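Long-range contacts in aldehyde reductase YahK (Escherichia coli, PDB 1UUF), which reduces a wide range of aldehydes to the corresponding alcohols, using zinc and strongly preferring NADPH over NADH as electron donor: residues M38-R43 with H144-Y149; I52-C57 with G148-I153; P80-V85 with G132-P137. All blocks are in the same frame, centred on the assembly; numbering follows the deposited sequence.

Contact 1: residues M38-R43 with H144-Y149; sequences MDITRR and HTLGGY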
# COMPACT_ATOMS: atom_id res chain seq x y z
N MET A 38 3.05 28.16 -33.06
CA MET A 38 3.69 27.29 -34.03
C MET A 38 2.64 26.50 -34.80
O MET A 38 1.58 26.19 -34.26
CB MET A 38 4.68 26.33 -33.35
CG MET A 38 4.09 25.46 -32.26
SD MET A 38 5.25 24.19 -31.69
CE MET A 38 6.41 25.17 -30.74
N ASP A 39 2.94 26.20 -36.06
CA ASP A 39 2.02 25.44 -36.89
C ASP A 39 2.41 23.97 -36.81
O ASP A 39 3.60 23.63 -36.79
CB ASP A 39 2.10 25.90 -38.34
CG ASP A 39 1.52 27.28 -38.55
OD1 ASP A 39 1.54 27.77 -39.70
OD2 ASP A 39 1.03 27.87 -37.56
N ILE A 40 1.41 23.10 -36.75
CA ILE A 40 1.66 21.67 -36.69
C ILE A 40 0.75 20.98 -37.70
O ILE A 40 -0.11 21.62 -38.30
CB ILE A 40 1.37 21.10 -35.29
CG1 ILE A 40 -0.10 21.31 -34.92
CG2 ILE A 40 2.28 21.75 -34.26
CD1 ILE A 40 -0.53 20.62 -33.64
N THR A 41 0.95 19.69 -37.88
CA THR A 41 0.11 18.94 -38.80
C THR A 41 -0.59 17.81 -38.06
O THR A 41 -0.15 17.41 -36.98
CB THR A 41 0.94 18.33 -39.96
OG1 THR A 41 1.84 17.34 -39.44
CG2 THR A 41 1.75 19.42 -40.66
N ARG A 42 -1.68 17.33 -38.63
CA ARG A 42 -2.46 16.24 -38.07
C ARG A 42 -2.67 15.22 -39.18
O ARG A 42 -2.78 15.59 -40.35
CB ARG A 42 -3.83 16.72 -37.59
CG ARG A 42 -3.80 17.63 -36.37
CD ARG A 42 -3.11 16.96 -35.21
NE ARG A 42 -3.27 17.71 -33.97
CZ ARG A 42 -2.67 17.39 -32.83
NH1 ARG A 42 -1.87 16.33 -32.78
NH2 ARG A 42 -2.88 18.12 -31.74
N ARG A 43 -2.72 13.95 -38.82
CA ARG A 43 -2.93 12.90 -39.81
C ARG A 43 -4.36 13.00 -40.34
O ARG A 43 -5.23 13.58 -39.68
CB ARG A 43 -2.72 11.51 -39.19
CG ARG A 43 -3.74 11.12 -38.12
CD ARG A 43 -3.68 9.62 -37.84
NE ARG A 43 -4.68 9.17 -36.86
CZ ARG A 43 -4.53 9.26 -35.54
NH1 ARG A 43 -3.42 9.78 -35.03
NH2 ARG A 43 -5.49 8.82 -34.74
N HIS A 144 6.34 12.21 -32.84
CA HIS A 144 5.86 12.14 -31.47
C HIS A 144 4.53 12.89 -31.38
O HIS A 144 4.28 13.80 -32.17
CB HIS A 144 6.88 12.73 -30.49
CG HIS A 144 7.25 14.15 -30.77
ND1 HIS A 144 8.01 14.52 -31.86
CD2 HIS A 144 6.95 15.30 -30.12
CE1 HIS A 144 8.17 15.84 -31.85
NE2 HIS A 144 7.53 16.33 -30.81
N THR A 145 3.69 12.49 -30.44
CA THR A 145 2.38 13.11 -30.30
C THR A 145 2.38 14.57 -29.85
O THR A 145 3.17 14.97 -28.99
CB THR A 145 1.48 12.28 -29.35
OG1 THR A 145 2.16 12.07 -28.11
CG2 THR A 145 1.15 10.93 -29.97
N LEU A 146 1.50 15.35 -30.46
CA LEU A 146 1.35 16.77 -30.14
C LEU A 146 -0.01 16.90 -29.46
O LEU A 146 -1.01 16.42 -29.98
CB LEU A 146 1.42 17.60 -31.42
CG LEU A 146 2.70 17.37 -32.22
CD1 LEU A 146 2.64 18.14 -33.53
CD2 LEU A 146 3.91 17.78 -31.40
N GLY A 147 -0.03 17.56 -28.30
CA GLY A 147 -1.25 17.71 -27.52
C GLY A 147 -2.37 18.67 -27.87
O GLY A 147 -2.51 19.12 -29.01
N GLY A 148 -3.17 18.98 -26.85
CA GLY A 148 -4.33 19.85 -27.00
C GLY A 148 -4.17 21.35 -27.08
O GLY A 148 -5.18 22.05 -27.20
N TYR A 149 -2.95 21.87 -26.98
CA TYR A 149 -2.76 23.31 -27.10
C TYR A 149 -2.77 23.57 -28.60
O TYR A 149 -1.83 24.15 -29.16
CB TYR A 149 -1.40 23.75 -26.55
CG TYR A 149 -1.23 23.72 -25.05
CD1 TYR A 149 -2.21 23.20 -24.21
CD2 TYR A 149 -0.05 24.20 -24.48
CE1 TYR A 149 -2.01 23.15 -22.82
CE2 TYR A 149 0.16 24.15 -23.11
CZ TYR A 149 -0.81 23.62 -22.28
OH TYR A 149 -0.56 23.55 -20.94

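Contact 2: residues I52-C57 with G148-I153; sequences IEIAYC and GYSQQI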
# COMPACT_ATOMS: atom_id res chain seq x y z
N ILE A 52 -11.40 16.02 -34.31
CA ILE A 52 -12.00 16.93 -33.34
C ILE A 52 -11.53 18.38 -33.43
O ILE A 52 -10.33 18.65 -33.47
CB ILE A 52 -11.70 16.43 -31.91
CG1 ILE A 52 -12.21 14.99 -31.76
CG2 ILE A 52 -12.33 17.35 -30.88
CD1 ILE A 52 -11.74 14.31 -30.49
N GLU A 53 -12.49 19.30 -33.43
CA GLU A 53 -12.19 20.73 -33.44
C GLU A 53 -12.16 21.06 -31.95
O GLU A 53 -13.19 21.05 -31.28
CB GLU A 53 -13.31 21.51 -34.13
CG GLU A 53 -13.04 22.99 -34.30
CD GLU A 53 -11.90 23.26 -35.27
OE1 GLU A 53 -11.87 22.63 -36.35
OE2 GLU A 53 -11.04 24.11 -34.96
N ILE A 54 -10.97 21.34 -31.43
CA ILE A 54 -10.82 21.62 -30.01
C ILE A 54 -11.38 22.97 -29.59
O ILE A 54 -11.03 24.02 -30.14
CB ILE A 54 -9.34 21.53 -29.59
CG1 ILE A 54 -8.80 20.14 -29.92
CG2 ILE A 54 -9.19 21.80 -28.10
CD1 ILE A 54 -7.34 19.93 -29.55
N ALA A 55 -12.26 22.95 -28.59
CA ALA A 55 -12.87 24.17 -28.09
C ALA A 55 -12.09 24.69 -26.90
O ALA A 55 -11.78 25.88 -26.82
CB ALA A 55 -14.32 23.92 -27.70
N TYR A 56 -11.77 23.80 -25.96
CA TYR A 56 -11.03 24.18 -24.77
C TYR A 56 -10.04 23.11 -24.34
O TYR A 56 -10.22 21.92 -24.63
CB TYR A 56 -11.99 24.45 -23.60
CG TYR A 56 -13.07 25.45 -23.92
CD1 TYR A 56 -14.33 25.03 -24.37
CD2 TYR A 56 -12.82 26.82 -23.83
CE1 TYR A 56 -15.31 25.95 -24.71
CE2 TYR A 56 -13.80 27.75 -24.17
CZ TYR A 56 -15.03 27.31 -24.62
OH TYR A 56 -15.99 28.23 -24.99
N CYS A 57 -9.01 23.53 -23.63
CA CYS A 57 -8.01 22.60 -23.12
C CYS A 57 -7.54 23.05 -21.74
O CYS A 57 -7.04 24.16 -21.58
CB CYS A 57 -6.80 22.50 -24.06
SG CYS A 57 -5.61 21.22 -23.56
N GLY A 148 -3.17 18.98 -26.85
CA GLY A 148 -4.33 19.85 -27.00
C GLY A 148 -4.17 21.35 -27.08
O GLY A 148 -5.18 22.05 -27.20
N TYR A 149 -2.95 21.87 -26.98
CA TYR A 149 -2.76 23.31 -27.10
C TYR A 149 -2.77 23.57 -28.60
O TYR A 149 -1.83 24.15 -29.16
CB TYR A 149 -1.40 23.75 -26.55
CG TYR A 149 -1.23 23.72 -25.05
CD1 TYR A 149 -2.21 23.20 -24.21
CD2 TYR A 149 -0.05 24.20 -24.48
CE1 TYR A 149 -2.01 23.15 -22.82
CE2 TYR A 149 0.16 24.15 -23.11
CZ TYR A 149 -0.81 23.62 -22.28
OH TYR A 149 -0.56 23.55 -20.94
N SER A 150 -3.82 23.11 -29.26
CA SER A 150 -3.94 23.25 -30.71
C SER A 150 -5.40 23.37 -31.14
O SER A 150 -6.32 23.21 -30.32
CB SER A 150 -3.29 22.05 -31.38
OG SER A 150 -3.85 20.84 -30.89
N GLN A 151 -5.61 23.64 -32.42
CA GLN A 151 -6.96 23.81 -32.97
C GLN A 151 -7.70 22.51 -33.24
O GLN A 151 -8.93 22.47 -33.16
CB GLN A 151 -6.91 24.61 -34.27
CG GLN A 151 -6.36 26.01 -34.14
CD GLN A 151 -6.40 26.74 -35.47
OE1 GLN A 151 -5.83 26.28 -36.46
NE2 GLN A 151 -7.07 27.88 -35.50
N GLN A 152 -6.96 21.46 -33.59
CA GLN A 152 -7.56 20.17 -33.91
C GLN A 152 -6.70 18.99 -33.47
O GLN A 152 -5.50 19.13 -33.25
CB GLN A 152 -7.78 20.05 -35.43
CG GLN A 152 -8.86 20.97 -36.00
CD GLN A 152 -8.98 20.88 -37.51
OE1 GLN A 152 -9.90 21.43 -38.11
NE2 GLN A 152 -8.04 20.18 -38.15
N ILE A 153 -7.33 17.83 -33.32
CA ILE A 153 -6.63 16.62 -32.94
C ILE A 153 -7.41 15.45 -33.56
O ILE A 153 -8.62 15.55 -33.74
CB ILE A 153 -6.52 16.47 -31.39
CG1 ILE A 153 -5.56 15.33 -31.04
CG2 ILE A 153 -7.90 16.23 -30.79
CD1 ILE A 153 -5.17 15.28 -29.56

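Contact 3: residues P80-V85 with G132-P137; sequences PGHEIV and GTYNSP. With ZN (zinc ion), chain C.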
# COMPACT_ATOMS: atom_id res chain seq x y z
N PRO A 80 2.03 20.60 -25.35
CA PRO A 80 1.31 19.97 -24.23
C PRO A 80 -0.21 20.06 -24.37
O PRO A 80 -0.74 20.42 -25.42
CB PRO A 80 1.80 20.75 -23.01
CG PRO A 80 3.09 21.40 -23.48
CD PRO A 80 2.77 21.78 -24.88
N GLY A 81 -0.89 19.73 -23.28
CA GLY A 81 -2.34 19.77 -23.25
C GLY A 81 -3.00 18.42 -23.39
O GLY A 81 -2.89 17.78 -24.43
N HIS A 82 -3.69 17.98 -22.34
CA HIS A 82 -4.40 16.71 -22.42
C HIS A 82 -5.67 16.65 -21.59
O HIS A 82 -6.02 15.62 -21.02
CB HIS A 82 -3.46 15.52 -22.12
CG HIS A 82 -2.78 15.57 -20.79
ND1 HIS A 82 -1.62 14.88 -20.54
CD2 HIS A 82 -3.11 16.19 -19.63
CE1 HIS A 82 -1.26 15.06 -19.28
NE2 HIS A 82 -2.15 15.86 -18.71
N GLU A 83 -6.36 17.78 -21.53
CA GLU A 83 -7.65 17.93 -20.84
C GLU A 83 -8.43 18.64 -21.94
O GLU A 83 -8.79 19.81 -21.83
CB GLU A 83 -7.52 18.80 -19.59
CG GLU A 83 -6.62 18.18 -18.52
CD GLU A 83 -6.74 18.87 -17.17
OE1 GLU A 83 -6.94 20.10 -17.14
OE2 GLU A 83 -6.61 18.18 -16.13
N ILE A 84 -8.67 17.88 -23.01
CA ILE A 84 -9.32 18.36 -24.23
C ILE A 84 -10.81 18.10 -24.42
O ILE A 84 -11.28 16.98 -24.21
CB ILE A 84 -8.60 17.73 -25.45
CG1 ILE A 84 -7.11 18.08 -25.41
CG2 ILE A 84 -9.22 18.21 -26.76
CD1 ILE A 84 -6.25 17.20 -26.31
N VAL A 85 -11.54 19.13 -24.83
CA VAL A 85 -12.96 19.00 -25.14
C VAL A 85 -13.21 19.76 -26.43
O VAL A 85 -12.59 20.79 -26.69
CB VAL A 85 -13.87 19.55 -24.02
CG1 VAL A 85 -13.68 18.75 -22.76
CG2 VAL A 85 -13.60 21.03 -23.79
N GLY A 132 0.77 8.39 -25.06
CA GLY A 132 0.27 9.59 -24.41
C GLY A 132 -0.14 10.65 -25.42
O GLY A 132 0.40 10.72 -26.52
N THR A 133 -1.10 11.48 -25.02
CA THR A 133 -1.60 12.54 -25.88
C THR A 133 -0.47 13.43 -26.39
O THR A 133 -0.57 13.99 -27.48
CB THR A 133 -2.66 13.35 -25.11
OG1 THR A 133 -3.65 12.43 -24.64
CG2 THR A 133 -3.32 14.38 -26.01
N TYR A 134 0.59 13.56 -25.61
CA TYR A 134 1.76 14.30 -26.06
C TYR A 134 3.05 13.65 -25.57
O TYR A 134 3.08 13.02 -24.51
CB TYR A 134 1.70 15.79 -25.64
CG TYR A 134 1.58 16.08 -24.16
CD1 TYR A 134 2.68 15.95 -23.31
CD2 TYR A 134 0.38 16.54 -23.63
CE1 TYR A 134 2.58 16.28 -21.96
CE2 TYR A 134 0.27 16.88 -22.28
CZ TYR A 134 1.37 16.75 -21.45
OH TYR A 134 1.26 17.09 -20.13
N ASN A 135 4.09 13.76 -26.39
CA ASN A 135 5.43 13.24 -26.12
C ASN A 135 5.67 11.74 -26.33
O ASN A 135 6.70 11.22 -25.91
CB ASN A 135 5.88 13.61 -24.70
CG ASN A 135 7.39 13.58 -24.54
OD1 ASN A 135 7.94 12.77 -23.80
ND2 ASN A 135 8.07 14.47 -25.25
N SER A 136 4.73 11.05 -26.97
CA SER A 136 4.91 9.62 -27.21
C SER A 136 5.18 9.33 -28.68
O SER A 136 4.70 10.05 -29.56
CB SER A 136 3.67 8.84 -26.76
OG SER A 136 3.61 8.73 -25.35
N PRO A 137 5.95 8.28 -28.98
CA PRO A 137 6.23 7.96 -30.38
C PRO A 137 4.96 7.60 -31.16
O PRO A 137 4.06 6.94 -30.63
CB PRO A 137 7.22 6.79 -30.29
CG PRO A 137 6.89 6.16 -28.97
CD PRO A 137 6.66 7.36 -28.08
ZN ZN C . -2.59 15.82 -16.58
O HOH W 1 -0.09 13.36 -22.34
O HOH W 2 -1.07 14.30 -15.76

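Contact 1: residues M38-R43 with H144-Y149
R42 meets L146 and G147 with the rim of its guanidinium group. The carbonyl oxygens of both residues lie near the guanidinium plane, beside NH1 and NH2, whereas one face is covered from within its own segment by I40 CD1, 3.7 Å above the plane and displaced toward the rim. The two terminal nitrogens converge end-on on a single acceptor. R42 NH1 lies 2.9 Å from L146 O, and R42 NH2 lies 3.1 Å from the same oxygen, which is 1° out of the guanidinium plane for both bonds. At the L146 carbonyl both donors arrive from one face of its plane, NH1 tilted from it and NH2 well above it. R42 NH2 adds a weak bond to G147 O at 2.9 Å, bent to 124° at the hydrogen. A turn in the arginine chain at chi2 (-57°) helps bring its end, rather than CB, up to the loop. Beyond the two segments, NE bonds to Q152 O and NH2 also to S150 OG, so all three nitrogens are engaged and the rotation of the group is fixed by bonds on several sides.

Next to this polar grip is an apolar one. I40 and L146 reach toward each other tip to tip, with L146 CD1 3.7 Å from both I40 CB and I40 CG2.

The segment 38-43 runs off strand 36-39, which pairs antiparallel with strand 24-27; I40 also rests on A25 of that partner. The contact ties the end of this two-stranded sheet to the loop before strand 152-156 of the larger mixed sheet; R42 reaches that strand as well, packing on I153.

Contact 2: residues I52-C57 with G148-I153
I52 and E53 pair with I153 and Q152 in an antiparallel strand contact that joins strand 49-58 to the start of strand 152-156 in the mixed sheet. I52 and I153 form a hydrogen-bonded pair: I52 N donates to I153 O at 2.9 Å, and I153 N returns a bond to I52 O at 3.1 Å. E53 and Q152 follow as a non-hydrogen-bonded pair, their CA atoms 4.7 Å apart and their side chains on the same face. A third backbone bond, I54 N to Q151 O at 2.9 Å, follows beyond the bridged pairs, but its donor stands 38° out of the carbonyl plane, in keeping with a partner segment that has left strand geometry there.

Both segments belong to the GroES-like domain of zinc-containing alcohol dehydrogenases. Strand 49-58 carries a classic beta bulge, A55 and Y56 both facing V85 of its other neighbour, strand 84-91. Opposite C57, the partner segment is the loop residues G148 and Y149.

I54 packs between the paired residues and this loop. With CG1 placed beside the backbone N (chi1 -58°), its CD1 comes 3.5 Å from S150 O and 3.9 Å from I153 CG2. C57 closes the row with its sulfur: SG is 4.0 Å from Y149 CD1, a sulfur-aromatic contact at the ring edge, 86° off the normal. The far tip of that ring is held from outside the two segments, where Y149 OH bonds to Y348 OH.

Contact 3: residues P80-V85 with G132-P137
H82 reaches from the segment 80-85 toward T133 and Y134, meeting a different partner at each step. Its CB packs on T133 CB at 3.8 Å. From there chi1 of 57° sets CG between the backbone N and the carbonyl carbon, bringing the imidazole across the Y134 side chain at a slant. CG approaches Y134 CE2, and H82 ND1 comes closer to the same carbon, 3.3 Å. The planes are near parallel, at 18°, but the rings are slid apart, with centroids 4.8 Å from each other, and hardly overlap. H82 CE1 lies 3.3 Å from Y134 OH, while CD2 flanks the zinc ion. Finally, H82 NE2 binds the metal at 2.2 Å.

The tyrosine ring is packed on both faces. P80 CA sits over one in a CH-pi contact, 3.8 Å from the Y134 centroid and 21° off the normal. Water 1 lies above the centre of the opposite face; it accepts from H82 ND1 at 2.8 Å and, weakly, from Y134 N. On the neighbouring residue, T133 CG2 touches G81 O and I84 CD1, while T133 OG1 bonds to G107 O outside the segments.

H82 is a first-shell ligand of the catalytic zinc, with C60, C178 and water 2. Y134 belongs to the second shell: its ring lies beside the imidazole, and its backbone N is linked to it, weakly, through water 1. Because ND1 is the donor to water 1, it carries the imidazole proton and NE2 is left for the metal; the bond is consistent with fixing the rotation of the imidazole.

All three contacts lie on the same side of the chain's centre, with their own centres 9 to 11 Å apart. Contacts 1 and 2 share G148 and Y149, so the loop before strand 152-156 serves both; I40 CD1 also packs on S150 CB between them. Contact 2 reaches contact 3 through the mixed sheet, where strands 49-58 and 84-91 are neighbours, and G148 N probably bonds to G81 O. Along the chain come 38-43, 52-57, 80-85, 132-137 and the run 144-153, so contact 3 is enclosed by the other two. Segments 52-57, 80-85, 132-137 and 148-153 all lie in the GroES-like range, and contact 3 holds the zinc ligand H82.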